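Local atomic coordinates of nitrate reductase (Ulva prolifera, PDB entry 5YLY), a protein that probably catalyses the NADH-dependent reduction of nitrate to nitrite, the first step of nitrate assimilation, this FAD-containing domain being its cytochrome b5 reductase part. Residues D244-M247 with C248-L252. Residues are numbered along the deposited sequence; the frame is centred on the assembly and turned at random.
Sequences DLDM and CERAL
Cys-248 N donates to Asp-244 O at 3.0 Å, and the same i to i+4 pairing repeats from Glu-249 to Leu-245, Arg-250 to Asp-246 and Ala-251 to Met-247, which defines a short alpha-helix. Asp-244 is its N-cap: OD1 accepts from Met-247 N at 3.0 Å with an N-H...O angle of 158°, the donor lying nearly in line with the carboxylate C-O bond. A water donating to Asp-244 OD1 and accepting from Arg-250 NH2 ties this cap to the next turn. Arg-250 bends at chi3, bringing one guanidinium face over Met-247 CA, 3.7 Å from NH2, while Asp-246 OD1 meets the edge in plane. That salt bridge is long, 3.7 Å from OD1 to NE, with the two planes 36° apart. Within the NAD-binding domain the helix packs against its parallel sheet, Met-247 and Ala-251 touching Leu-197 of strand 193-200, and Arg-250 NH2 is also hydrogen-bonded to Ser-239 OG. With CG anti to the backbone N (chi1 -176°), Leu-245 lies beside the Glu-249 carboxylate, its CG 3.7 Å from OE2, an oxygen that is salt-bridged to Arg-254. Leu-245 also touches Asn-277 and Lys-280 of helix 267-280. An alanine here would probably uncover the flank of the Glu-249 side chain, leaving its carboxylate freer to turn, and open a gap toward helix 267-280.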
loop_
_atom_site.group_PDB
_atom_site.type_symbol
_atom_site.label_atom_id
_atom_site.label_comp_id
_atom_site.label_asym_id
_atom_site.label_seq_id
_atom_site.Cartn_x
_atom_site.Cartn_y
_atom_site.Cartn_z
ATOM N N ASP A 244 8.190 -12.909 12.971
ATOM C CA ASP A 244 8.052 -13.554 14.275
ATOM C C ASP A 244 8.098 -12.485 15.369
ATOM O O ASP A 244 8.257 -11.298 15.052
ATOM C CB ASP A 244 9.085 -14.690 14.482
ATOM C CG ASP A 244 10.567 -14.316 14.544
ATOM O OD1 ASP A 244 10.889 -13.110 14.455
ATOM O OD2 ASP A 244 11.402 -15.230 14.687
ATOM N N LEU A 245 7.916 -12.879 16.638
ATOM C CA LEU A 245 7.911 -11.924 17.754
ATOM C C LEU A 245 9.192 -11.099 17.825
ATOM O O LEU A 245 9.109 -9.887 17.993
ATOM C CB LEU A 245 7.638 -12.619 19.108
ATOM C CG LEU A 245 7.518 -11.690 20.332
ATOM C CD1 LEU A 245 6.376 -10.688 20.184
ATOM C CD2 LEU A 245 7.380 -12.489 21.623
ATOM N N ASP A 246 10.368 -11.759 17.705
ATOM C CA ASP A 246 11.686 -11.104 17.742
ATOM C C ASP A 246 11.794 -10.032 16.660
ATOM O O ASP A 246 12.238 -8.925 16.941
ATOM C CB ASP A 246 12.819 -12.128 17.560
ATOM C CG ASP A 246 13.956 -11.955 18.543
ATOM O OD1 ASP A 246 14.604 -10.880 18.519
ATOM O OD2 ASP A 246 14.167 -12.873 19.372
ATOM N N MET A 247 11.364 -10.352 15.433
ATOM C CA MET A 247 11.399 -9.399 14.338
ATOM C C MET A 247 10.475 -8.209 14.601
ATOM O O MET A 247 10.868 -7.063 14.339
ATOM C CB MET A 247 11.051 -10.071 13.019
ATOM C CG MET A 247 11.427 -9.233 11.810
ATOM S SD MET A 247 10.878 -10.047 10.290
ATOM C CE MET A 247 11.750 -11.613 10.402
ATOM N N CYS A 248 9.253 -8.476 15.132
ATOM C CA CYS A 248 8.301 -7.404 15.461
ATOM C C CYS A 248 8.861 -6.518 16.575
ATOM O O CYS A 248 8.695 -5.305 16.515
ATOM C CB CYS A 248 6.937 -7.981 15.842
ATOM S SG CYS A 248 6.048 -8.759 14.466
ATOM N N GLU A 249 9.534 -7.114 17.585
ATOM C CA GLU A 249 10.110 -6.326 18.684
ATOM C C GLU A 249 11.287 -5.472 18.211
ATOM O O GLU A 249 11.490 -4.370 18.719
ATOM C CB GLU A 249 10.511 -7.222 19.874
ATOM C CG GLU A 249 9.310 -7.784 20.621
ATOM C CD GLU A 249 9.579 -8.825 21.696
ATOM O OE1 GLU A 249 10.631 -9.508 21.634
ATOM O OE2 GLU A 249 8.704 -8.986 22.580
ATOM N N ARG A 250 12.075 -5.985 17.265
ATOM C CA ARG A 250 13.208 -5.215 16.737
ATOM C C ARG A 250 12.763 -4.065 15.831
ATOM O O ARG A 250 13.308 -2.970 15.912
ATOM C CB ARG A 250 14.209 -6.120 15.991
ATOM C CG ARG A 250 14.989 -7.051 16.942
ATOM C CD ARG A 250 16.079 -7.858 16.251
ATOM N NE ARG A 250 15.545 -8.988 15.482
ATOM C CZ ARG A 250 15.406 -9.000 14.158
ATOM N NH1 ARG A 250 15.756 -7.942 13.439
ATOM N NH2 ARG A 250 14.916 -10.073 13.546
ATOM N N ALA A 251 11.773 -4.311 14.977
ATOM C CA ALA A 251 11.304 -3.373 13.960
ATOM C C ALA A 251 10.200 -2.432 14.349
ATOM O O ALA A 251 10.077 -1.388 13.711
ATOM C CB ALA A 251 10.854 -4.169 12.735
ATOM N N LEU A 252 9.347 -2.802 15.322
ATOM C CA LEU A 252 8.149 -2.014 15.621
ATOM C C LEU A 252 8.041 -1.456 17.026
ATOM O O LEU A 252 8.736 -1.906 17.934
ATOM C CB LEU A 252 6.907 -2.905 15.323
ATOM C CG LEU A 252 6.847 -3.572 13.919
ATOM C CD1 LEU A 252 5.707 -4.543 13.855
ATOM C CD2 LEU A 252 6.718 -2.490 12.778
HETATM O O HOH W 1 13.623 -12.847 13.638
#